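Local coordinates for protein isomaltodextranase (Arthrobacter globiformis, PDB 5AWO) that hydrolyses (1->6)-alpha-D-glucosidic linkages in polysaccharides such as dextran, removing successive isomaltose units from the non-reducing ends of the chains, at residues Y44-S47 against F48-A52; V130-A133 against A134-A138; G274-L278 against S279-Q283; A324-E327 against E328-T331. All blocks are in the same frame, centred on the assembly; numbering follows the deposited sequence.

Overall arrangement
All four contacts are local, at a short helix or a helix end, and each is only partly buried: Tyr44 in contact 1 and Glu328 and Thr331 in contact 4 are buried, whereas Pro49, His50, Glu136 and Asp326 are exposed. Contacts 1 and 2 follow the first and third strands of the parallel barrel; contact 1 lies near the probable nucleophile, contact 2 away from the active site. Contacts 3 and 4 touch, Trp275 packing on Thr331 and Glu328 where the barrel meets the C-terminal beta sandwich. Aromatic stacking and a C-terminal cap mark contact 1; contact 2 has a histidine N-cap and one salt bridge, contact 3 mixes ring and sulfur packing, and contact 4 is the most charged.

Contact 1 of 4, residues Y44-S47 against F48-A52; sequences YGYS and FPHNA
His50 grips Tyr46 at a single oxygen with two donors. Its ring nitrogen ND1 gives a hydrogen bond to Tyr46 O at 2.8 Å, the oxygen lying in the imidazole plane, and its backbone N reaches the same Tyr46 O at 3.2 Å. The first torsion of His50 (chi1 -75°) keeps the ring beside its own backbone N, which brings both donors round to one acceptor. Ala52 N bonds Ser47 O at 3.2 Å and Asn51 N bonds Phe48 O; with Asn51 at positive phi, these make the Schellman motif that ends helix 44-50. Ser47 OG to Ala52 O, 2.8 Å, is an extra side-chain tie. Pro49 has no N-H for the turn before, and the helix kinks there; Gly45 O is taken instead by Gln351 NE2.

Outside this polar core, Tyr46 and His50 form an offset stack, centroids 3.8 Å apart and planes at 10°. An alanine in place of Tyr46 would keep the carbonyl but is likely to strip one face of the imidazole of its cover, leaving the His50 ring less firmly held. On another side of the helix, Phe48 CB sits over the centre of the Tyr44 ring, a CH-pi contact of 3.6 Å to the centroid, while the two rings are slid apart and barely overlap. Tyr44 OH bonds to Asp271 N, and the Tyr44 side chain is about 8 Å from that of Asp201, the probable nucleophile. ND1 as donor puts a proton there, and the bond together with the stack on Tyr46 probably fixes how the imidazole is turned.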
loop_
_atom_site.group_PDB
_atom_site.type_symbol
_atom_site.label_atom_id
_atom_site.label_comp_id
_atom_site.label_asym_id
_atom_site.label_seq_id
_atom_site.Cartn_x
_atom_site.Cartn_y
_atom_site.Cartn_z
ATOM N N TYR A 44 -13.498 -13.314 5.271
ATOM C CA TYR A 44 -12.839 -14.442 4.590
ATOM C C TYR A 44 -12.626 -15.653 5.502
ATOM O O TYR A 44 -12.681 -16.769 5.024
ATOM C CB TYR A 44 -11.502 -13.961 4.065
ATOM C CG TYR A 44 -10.721 -14.899 3.183
ATOM C CD1 TYR A 44 -10.926 -14.920 1.804
ATOM C CD2 TYR A 44 -9.710 -15.747 3.715
ATOM C CE1 TYR A 44 -10.185 -15.747 0.979
ATOM C CE2 TYR A 44 -8.957 -16.548 2.891
ATOM C CZ TYR A 44 -9.176 -16.542 1.538
ATOM O OH TYR A 44 -8.407 -17.341 0.732
ATOM N N GLY A 45 -12.415 -15.444 6.806
ATOM C CA GLY A 45 -12.233 -16.556 7.727
ATOM C C GLY A 45 -13.461 -17.415 7.855
ATOM O O GLY A 45 -13.357 -18.595 8.189
ATOM N N TYR A 46 -14.630 -16.832 7.605
ATOM C CA TYR A 46 -15.851 -17.604 7.478
ATOM C C TYR A 46 -15.979 -18.179 6.073
ATOM O O TYR A 46 -16.136 -19.387 5.878
ATOM C CB TYR A 46 -17.117 -16.761 7.795
ATOM C CG TYR A 46 -18.363 -17.628 7.672
ATOM C CD1 TYR A 46 -18.948 -17.903 6.439
ATOM C CD2 TYR A 46 -18.891 -18.268 8.796
ATOM C CE1 TYR A 46 -20.038 -18.751 6.329
ATOM C CE2 TYR A 46 -19.999 -19.078 8.692
ATOM C CZ TYR A 46 -20.549 -19.351 7.462
ATOM O OH TYR A 46 -21.652 -20.190 7.345
ATOM N N SER A 47 -15.936 -17.321 5.057
ATOM C CA SER A 47 -16.402 -17.729 3.758
ATOM C C SER A 47 -15.449 -18.658 3.034
ATOM O O SER A 47 -15.882 -19.508 2.254
ATOM C CB SER A 47 -16.730 -16.496 2.877
ATOM O OG SER A 47 -17.918 -15.872 3.345
ATOM N N PHE A 48 -14.143 -18.469 3.223
ATOM C CA PHE A 48 -13.194 -19.349 2.561
ATOM C C PHE A 48 -13.314 -20.831 3.028
ATOM O O PHE A 48 -13.507 -21.725 2.193
ATOM C CB PHE A 48 -11.740 -18.815 2.621
ATOM C CG PHE A 48 -10.757 -19.768 2.010
ATOM C CD1 PHE A 48 -10.636 -19.898 0.645
ATOM C CD2 PHE A 48 -10.049 -20.651 2.831
ATOM C CE1 PHE A 48 -9.777 -20.823 0.084
ATOM C CE2 PHE A 48 -9.214 -21.588 2.262
ATOM C CZ PHE A 48 -9.075 -21.665 0.913
ATOM N N PRO A 49 -13.218 -21.101 4.339
ATOM C CA PRO A 49 -13.362 -22.524 4.694
ATOM C C PRO A 49 -14.766 -23.099 4.425
ATOM O O PRO A 49 -14.889 -24.303 4.141
ATOM C CB PRO A 49 -13.033 -22.581 6.175
ATOM C CG PRO A 49 -12.767 -21.218 6.617
ATOM C CD PRO A 49 -12.887 -20.255 5.486
ATOM N N HIS A 50 -15.797 -22.251 4.500
ATOM C CA HIS A 50 -17.168 -22.708 4.177
ATOM C C HIS A 50 -17.435 -22.775 2.684
ATOM O O HIS A 50 -18.422 -23.372 2.254
ATOM C CB HIS A 50 -18.218 -21.810 4.832
ATOM C CG HIS A 50 -18.364 -22.025 6.299
ATOM N ND1 HIS A 50 -17.655 -21.308 7.233
ATOM C CD2 HIS A 50 -19.134 -22.896 7.000
ATOM C CE1 HIS A 50 -17.971 -21.723 8.450
ATOM N NE2 HIS A 50 -18.872 -22.684 8.333
ATOM N N ASN A 51 -16.576 -22.166 1.882
ATOM C CA ASN A 51 -16.831 -21.937 0.475
ATOM C C ASN A 51 -18.257 -21.447 0.251
ATOM O O ASN A 51 -18.987 -21.993 -0.572
ATOM C CB ASN A 51 -16.532 -23.198 -0.341
ATOM C CG ASN A 51 -16.523 -22.940 -1.836
ATOM O OD1 ASN A 51 -16.282 -21.810 -2.304
ATOM N ND2 ASN A 51 -16.796 -23.980 -2.609
ATOM N N ALA A 52 -18.644 -20.423 1.002
ATOM C CA ALA A 52 -20.029 -19.957 1.023
ATOM C C ALA A 52 -20.096 -18.511 1.444
ATOM O O ALA A 52 -19.268 -18.071 2.235
ATOM C CB ALA A 52 -20.816 -20.786 2.022
#

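Contact 2 of 4, residues V130-A133 against A134-A138; sequences VHRA and AVEDA
Arg132 and Glu136 face each other one turn apart and close a salt bridge. Arg132 NE donates to Glu136 OE2 at 3.0 Å, along a fairly straight line (158°). The carboxylate oxygen lies at the guanidinium edge, close to its plane, but the two flat groups are turned 78° against each other, so one oxygen takes the bond rather than a matched pair. Arg132 runs fully extended, with CG opposite its backbone N (chi1 -174°), and Glu136 is straight beyond CG, which lets its carboxylate come in beside the arginine chain. Arg132 NH1 goes elsewhere, to Asn167 O. The apolar counterpart is Val130 CG1 against Val135 CG2 at 3.8 Å, the two side chains crossing at about a right angle; both also pack on Val154.

Behind these contacts stands the start of the short helix 132-135. His131 is its N-cap: Ala133 N donates to His131 ND1 at 3.0 Å, almost linearly and in the ring plane. The far ring nitrogen, His131 NE2, bonds to Glu85 O, fixing the imidazole from its other end. Val135 N closes the first turn on His131 O at 3.1 Å, and Glu136 N follows on Arg132 O at 2.9 Å. Upstream, strand 129-131 pairs antiparallel with strand 169-172 in the excursion that follows barrel strand 120-124, away from the active-site residues. With ND1 accepting and NE2 facing a carbonyl, His131 is probably neutral with its proton on NE2, consistent with a cap made by a neutral ring nitrogen accepting in its plane.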
loop_
_atom_site.group_PDB
_atom_site.type_symbol
_atom_site.label_atom_id
_atom_site.label_comp_id
_atom_site.label_asym_id
_atom_site.label_seq_id
_atom_site.Cartn_x
_atom_site.Cartn_y
_atom_site.Cartn_z
ATOM N N VAL A 130 -21.586 -6.646 -13.828
ATOM C CA VAL A 130 -22.987 -6.334 -14.065
ATOM C C VAL A 130 -23.779 -7.615 -13.840
ATOM O O VAL A 130 -23.546 -8.621 -14.546
ATOM C CB VAL A 130 -23.186 -5.816 -15.509
ATOM C CG1 VAL A 130 -24.603 -5.310 -15.681
ATOM C CG2 VAL A 130 -22.184 -4.723 -15.864
ATOM N N HIS A 131 -24.695 -7.621 -12.892
ATOM C CA HIS A 131 -25.378 -8.873 -12.576
ATOM C C HIS A 131 -26.346 -9.270 -13.684
ATOM O O HIS A 131 -27.087 -8.430 -14.191
ATOM C CB HIS A 131 -26.132 -8.813 -11.249
ATOM C CG HIS A 131 -26.328 -10.158 -10.645
ATOM N ND1 HIS A 131 -27.215 -11.087 -11.149
ATOM C CD2 HIS A 131 -25.638 -10.798 -9.671
ATOM C CE1 HIS A 131 -27.134 -12.201 -10.446
ATOM N NE2 HIS A 131 -26.166 -12.055 -9.554
ATOM N N ARG A 132 -26.382 -10.551 -14.019
ATOM C CA ARG A 132 -27.299 -11.052 -15.033
ATOM C C ARG A 132 -28.759 -10.695 -14.700
ATOM O O ARG A 132 -29.540 -10.399 -15.607
ATOM C CB ARG A 132 -27.138 -12.562 -15.184
ATOM C CG ARG A 132 -27.926 -13.190 -16.299
ATOM C CD ARG A 132 -27.551 -14.656 -16.373
ATOM N NE ARG A 132 -28.289 -15.378 -17.399
ATOM C CZ ARG A 132 -27.960 -16.582 -17.858
ATOM N NH1 ARG A 132 -26.897 -17.219 -17.384
ATOM N NH2 ARG A 132 -28.706 -17.162 -18.803
ATOM N N ALA A 133 -29.131 -10.683 -13.435
ATOM C CA ALA A 133 -30.515 -10.342 -13.046
ATOM C C ALA A 133 -30.850 -8.893 -13.404
ATOM O O ALA A 133 -32.013 -8.547 -13.688
ATOM C CB ALA A 133 -30.735 -10.586 -11.562
ATOM N N ALA A 134 -29.853 -8.020 -13.343
ATOM C CA ALA A 134 -30.098 -6.628 -13.697
ATOM C C ALA A 134 -30.182 -6.476 -15.210
ATOM O O ALA A 134 -31.007 -5.705 -15.716
ATOM C CB ALA A 134 -29.017 -5.722 -13.123
ATOM N N VAL A 135 -29.315 -7.169 -15.931
ATOM C CA VAL A 135 -29.379 -7.238 -17.392
ATOM C C VAL A 135 -30.751 -7.708 -17.874
ATOM O O VAL A 135 -31.291 -7.163 -18.845
ATOM C CB VAL A 135 -28.238 -8.132 -17.941
ATOM C CG1 VAL A 135 -28.480 -8.512 -19.402
ATOM C CG2 VAL A 135 -26.914 -7.405 -17.790
ATOM N N GLU A 136 -31.313 -8.682 -17.176
ATOM C CA GLU A 136 -32.563 -9.334 -17.577
ATOM C C GLU A 136 -33.805 -8.537 -17.195
ATOM O O GLU A 136 -34.910 -8.906 -17.584
ATOM C CB GLU A 136 -32.598 -10.758 -17.003
ATOM C CG GLU A 136 -31.632 -11.640 -17.770
ATOM C CD GLU A 136 -31.488 -13.038 -17.209
ATOM O OE1 GLU A 136 -32.058 -13.327 -16.144
ATOM O OE2 GLU A 136 -30.762 -13.819 -17.836
ATOM N N ASP A 137 -33.635 -7.445 -16.462
ATOM C CA ASP A 137 -34.744 -6.581 -16.071
ATOM C C ASP A 137 -34.645 -5.293 -16.884
ATOM O O ASP A 137 -33.883 -4.369 -16.574
ATOM C CB ASP A 137 -34.704 -6.310 -14.565
ATOM C CG ASP A 137 -35.909 -5.523 -14.066
ATOM O OD1 ASP A 137 -36.551 -4.828 -14.870
ATOM O OD2 ASP A 137 -36.204 -5.595 -12.861
ATOM N N ALA A 138 -35.469 -5.228 -17.929
ATOM C CA ALA A 138 -35.461 -4.122 -18.871
ATOM C C ALA A 138 -35.781 -2.768 -18.238
ATOM O O ALA A 138 -35.478 -1.740 -18.833
ATOM C CB ALA A 138 -36.458 -4.410 -19.999
#

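Contact 3 of 4, residues G274-L278 against S279-Q283; sequences GWDRL and SGMRQ
Trp275 and Ser279 meet through backbone, ring face and water. Among the hydrogen bonds, Ser279 N donates to Trp275 O at 2.8 Å, a backbone bond at the C-terminal end of the helix. Gly280 N then reaches Asp276 O, also at 2.8 Å but from above the carbonyl plane, as the chain peels away. Asp276 follows it with its side chain: Asp276 OD1 accepts from Met281 N at 3.2 Å, approached well out of the carboxylate plane. Gly280 has no CB, and one built there would fall about 2.0 Å from Asp276 OD1. A water joins Trp275 NE1, which donates to it, with Ser279 OG, and Ser279 OG also bonds Arg412 NE.

The helix sits in the excursion after barrel strand 263-265 of this TIM barrel, with Arg412 and His458 of the C-terminal beta sandwich close by; His458 stacks on Trp275.

The packing contacts are of two sorts. Ser279 CB lies over the Trp275 indole as a CH-pi contact, 3.8 Å from the centroid of the five-membered ring. Met281 SD rests over one face of the Arg277 guanidinium, toward its rim, 3.6 Å from Arg277 NE. The bend of Arg277 at chi2 (-91°) lays the guanidinium against that sulfur, while Arg277 NH1 bonds Asp269 O. Met281 turns at chi3 (-69°), bringing CE back over the helix end beside the carbonyl oxygens of Asp276 and Arg277.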
loop_
_atom_site.group_PDB
_atom_site.type_symbol
_atom_site.label_atom_id
_atom_site.label_comp_id
_atom_site.label_asym_id
_atom_site.label_seq_id
_atom_site.Cartn_x
_atom_site.Cartn_y
_atom_site.Cartn_z
ATOM N N GLY A 274 -1.448 -20.101 7.556
ATOM C CA GLY A 274 -0.231 -20.755 8.054
ATOM C C GLY A 274 1.049 -20.329 7.381
ATOM O O GLY A 274 1.059 -19.470 6.486
ATOM N N TRP A 275 2.135 -20.936 7.818
ATOM C CA TRP A 275 3.468 -20.585 7.341
ATOM C C TRP A 275 3.661 -20.793 5.844
ATOM O O TRP A 275 4.290 -19.950 5.202
ATOM C CB TRP A 275 4.528 -21.361 8.140
ATOM C CG TRP A 275 5.904 -20.845 7.827
ATOM C CD1 TRP A 275 6.800 -21.347 6.959
ATOM C CD2 TRP A 275 6.491 -19.660 8.362
ATOM N NE1 TRP A 275 7.925 -20.555 6.908
ATOM C CE2 TRP A 275 7.761 -19.517 7.783
ATOM C CE3 TRP A 275 6.061 -18.716 9.299
ATOM C CZ2 TRP A 275 8.597 -18.438 8.082
ATOM C CZ3 TRP A 275 6.888 -17.662 9.607
ATOM C CH2 TRP A 275 8.154 -17.546 9.014
ATOM N N ASP A 276 3.122 -21.855 5.264
ATOM C CA ASP A 276 3.352 -22.073 3.856
ATOM C C ASP A 276 2.775 -20.938 2.993
ATOM O O ASP A 276 3.381 -20.537 2.030
ATOM C CB ASP A 276 2.855 -23.451 3.387
ATOM C CG ASP A 276 3.369 -23.813 1.996
ATOM O OD1 ASP A 276 4.584 -23.741 1.750
ATOM O OD2 ASP A 276 2.536 -24.084 1.111
ATOM N N ARG A 277 1.641 -20.366 3.400
ATOM C CA ARG A 277 1.086 -19.236 2.668
ATOM C C ARG A 277 1.823 -17.924 2.987
ATOM O O ARG A 277 1.928 -17.061 2.103
ATOM C CB ARG A 277 -0.398 -19.095 2.934
ATOM C CG ARG A 277 -1.190 -20.165 2.178
ATOM C CD ARG A 277 -1.591 -19.626 0.800
ATOM N NE ARG A 277 -1.862 -20.705 -0.089
ATOM C CZ ARG A 277 -2.330 -20.586 -1.302
ATOM N NH1 ARG A 277 -2.724 -19.414 -1.771
ATOM N NH2 ARG A 277 -2.458 -21.666 -2.038
ATOM N N LEU A 278 2.372 -17.796 4.185
ATOM C CA LEU A 278 3.117 -16.596 4.539
ATOM C C LEU A 278 4.499 -16.521 3.901
ATOM O O LEU A 278 4.973 -15.417 3.584
ATOM C CB LEU A 278 3.242 -16.483 6.059
ATOM C CG LEU A 278 3.659 -15.099 6.600
ATOM C CD1 LEU A 278 2.478 -14.143 6.606
ATOM C CD2 LEU A 278 4.278 -15.211 7.987
ATOM N N SER A 279 5.155 -17.669 3.745
ATOM C CA SER A 279 6.576 -17.725 3.412
ATOM C C SER A 279 6.970 -18.798 2.408
ATOM O O SER A 279 8.107 -18.809 1.955
ATOM C CB SER A 279 7.333 -17.914 4.736
ATOM O OG SER A 279 8.737 -17.754 4.604
ATOM N N GLY A 280 6.038 -19.681 2.067
ATOM C CA GLY A 280 6.329 -20.836 1.205
ATOM C C GLY A 280 5.753 -20.730 -0.187
ATOM O O GLY A 280 5.745 -19.654 -0.804
ATOM N N MET A 281 5.337 -21.886 -0.704
ATOM C CA MET A 281 4.759 -22.085 -2.048
ATOM C C MET A 281 5.792 -22.062 -3.146
ATOM O O MET A 281 6.061 -23.093 -3.784
ATOM C CB MET A 281 3.630 -21.101 -2.359
ATOM C CG MET A 281 2.448 -21.235 -1.425
ATOM S SD MET A 281 1.268 -19.878 -1.569
ATOM C CE MET A 281 2.234 -18.559 -0.874
ATOM N N ARG A 282 6.337 -20.891 -3.412
ATOM C CA ARG A 282 7.421 -20.690 -4.381
ATOM C C ARG A 282 8.012 -19.332 -4.049
ATOM O O ARG A 282 7.299 -18.455 -3.541
ATOM C CB ARG A 282 6.943 -20.691 -5.835
ATOM C CG ARG A 282 5.837 -19.690 -6.155
ATOM C CD ARG A 282 5.523 -19.520 -7.637
ATOM N NE ARG A 282 4.331 -18.675 -7.825
ATOM C CZ ARG A 282 4.305 -17.370 -8.098
ATOM N NH1 ARG A 282 5.395 -16.644 -8.286
ATOM N NH2 ARG A 282 3.118 -16.776 -8.136
ATOM N N GLN A 283 9.282 -19.143 -4.353
ATOM C CA GLN A 283 9.960 -17.903 -4.107
ATOM C C GLN A 283 10.191 -17.106 -5.372
ATOM O O GLN A 283 10.516 -15.915 -5.298
ATOM C CB GLN A 283 11.292 -18.175 -3.411
ATOM C CG GLN A 283 11.224 -19.138 -2.239
ATOM C CD GLN A 283 10.311 -18.659 -1.126
ATOM O OE1 GLN A 283 10.367 -17.504 -0.722
ATOM N NE2 GLN A 283 9.486 -19.538 -0.628
HETATM O O HOH W 1 10.224 -19.942 5.144
#

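Contact 4 of 4, residues A324-E327 against E328-T331; sequences ASDE and ERKT
Ser325, Asp326, Glu328 and Arg329 build the first turn of helix 326-339, an N-cap with charged pairs along its flank, on the helix between barrel strands 312-314 and 343-345. Ser325 is the cap: its OG accepts from Glu328 N at 3.1 Å. Glu328 sends its extended side chain back past the cap, and Glu328 OE1 takes Ala324 N at 2.9 Å, from above the carboxylate plane.

Arg329 bends at chi3 (-103°) and swings its guanidinium back toward the helix start. Arg329 NE donates to Asp326 OD1 at 2.9 Å on the anti lone pair, and Arg329 NH1 reaches the same Asp326 OD1 at 3.2 Å, a side-on grip by two nitrogens on one oxygen. Ser325 O lies over the guanidinium face, and Arg329 NH2 bonds the carbonyls of Ala320 and Phe323. A leucine in place of Arg329 would probably leave the Asp326 carboxylate without its counter-ion and those two carbonyls short of a donor. Further along, Glu327 and Lys330 lie side by side, with Lys330 NZ 3.0 Å from Glu327 OE2 in a second salt bridge.

Glu328 and Thr331 turn to the beta sandwich. Glu328 OE2 bonds His458 ND1, Thr331 OG1 meets His458 O and Ser460 OG at the start of strand 460-466, and Trp275 of helix 274-279 packs against both Glu328 and Thr331.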
loop_
_atom_site.group_PDB
_atom_site.type_symbol
_atom_site.label_atom_id
_atom_site.label_comp_id
_atom_site.label_asym_id
_atom_site.label_seq_id
_atom_site.Cartn_x
_atom_site.Cartn_y
_atom_site.Cartn_z
ATOM N N ALA A 324 1.024 -22.332 13.580
ATOM C CA ALA A 324 1.389 -23.480 14.416
ATOM C C ALA A 324 1.866 -23.065 15.785
ATOM O O ALA A 324 1.942 -23.903 16.680
ATOM C CB ALA A 324 2.444 -24.290 13.712
ATOM N N SER A 325 2.230 -21.800 15.963
ATOM C CA SER A 325 2.763 -21.331 17.222
ATOM C C SER A 325 2.543 -19.848 17.376
ATOM O O SER A 325 2.309 -19.109 16.385
ATOM C CB SER A 325 4.263 -21.614 17.296
ATOM O OG SER A 325 4.936 -20.744 16.372
ATOM N N ASP A 326 2.684 -19.376 18.607
ATOM C CA ASP A 326 2.627 -17.964 18.896
ATOM C C ASP A 326 3.776 -17.195 18.286
ATOM O O ASP A 326 3.559 -16.054 17.885
ATOM C CB ASP A 326 2.593 -17.705 20.399
ATOM C CG ASP A 326 1.322 -18.197 21.062
ATOM O OD1 ASP A 326 0.299 -18.445 20.393
ATOM O OD2 ASP A 326 1.333 -18.403 22.310
ATOM N N GLU A 327 4.957 -17.796 18.164
ATOM C CA GLU A 327 6.028 -17.117 17.452
ATOM C C GLU A 327 5.667 -16.868 15.996
ATOM O O GLU A 327 5.967 -15.802 15.459
ATOM C CB GLU A 327 7.374 -17.834 17.578
ATOM C CG GLU A 327 7.961 -17.864 18.995
ATOM C CD GLU A 327 8.211 -16.497 19.639
ATOM O OE1 GLU A 327 8.498 -15.465 18.962
ATOM O OE2 GLU A 327 8.112 -16.415 20.891
ATOM N N GLU A 328 5.055 -17.827 15.318
ATOM C CA GLU A 328 4.616 -17.594 13.954
ATOM C C GLU A 328 3.550 -16.486 13.873
ATOM O O GLU A 328 3.558 -15.674 12.960
ATOM C CB GLU A 328 4.043 -18.878 13.343
ATOM C CG GLU A 328 5.095 -19.940 13.023
ATOM C CD GLU A 328 4.551 -21.178 12.317
ATOM O OE1 GLU A 328 3.308 -21.261 12.173
ATOM O OE2 GLU A 328 5.377 -22.008 11.842
ATOM N N ARG A 329 2.625 -16.466 14.828
ATOM C CA ARG A 329 1.588 -15.435 14.847
ATOM C C ARG A 329 2.222 -14.059 14.985
ATOM O O ARG A 329 1.831 -13.119 14.272
ATOM C CB ARG A 329 0.583 -15.673 15.965
ATOM C CG ARG A 329 -0.360 -16.818 15.714
ATOM C CD ARG A 329 -1.271 -17.101 16.922
ATOM N NE ARG A 329 -0.843 -18.263 17.691
ATOM C CZ ARG A 329 -0.974 -19.522 17.291
ATOM N NH1 ARG A 329 -0.531 -20.525 18.059
ATOM N NH2 ARG A 329 -1.520 -19.819 16.115
ATOM N N LYS A 330 3.206 -13.906 15.861
ATOM C CA LYS A 330 3.879 -12.623 15.988
ATOM C C LYS A 330 4.597 -12.251 14.685
ATOM O O LYS A 330 4.577 -11.087 14.258
ATOM C CB LYS A 330 4.870 -12.618 17.155
ATOM C CG LYS A 330 4.191 -12.567 18.524
ATOM C CD LYS A 330 5.156 -12.592 19.703
ATOM C CE LYS A 330 5.919 -13.878 19.833
ATOM N NZ LYS A 330 6.724 -13.819 21.089
ATOM N N THR A 331 5.211 -13.222 14.034
ATOM C CA THR A 331 5.862 -12.964 12.744
ATOM C C THR A 331 4.914 -12.490 11.647
ATOM O O THR A 331 5.238 -11.567 10.921
ATOM C CB THR A 331 6.673 -14.196 12.317
ATOM O OG1 THR A 331 7.763 -14.349 13.255
ATOM C CG2 THR A 331 7.197 -14.059 10.894
#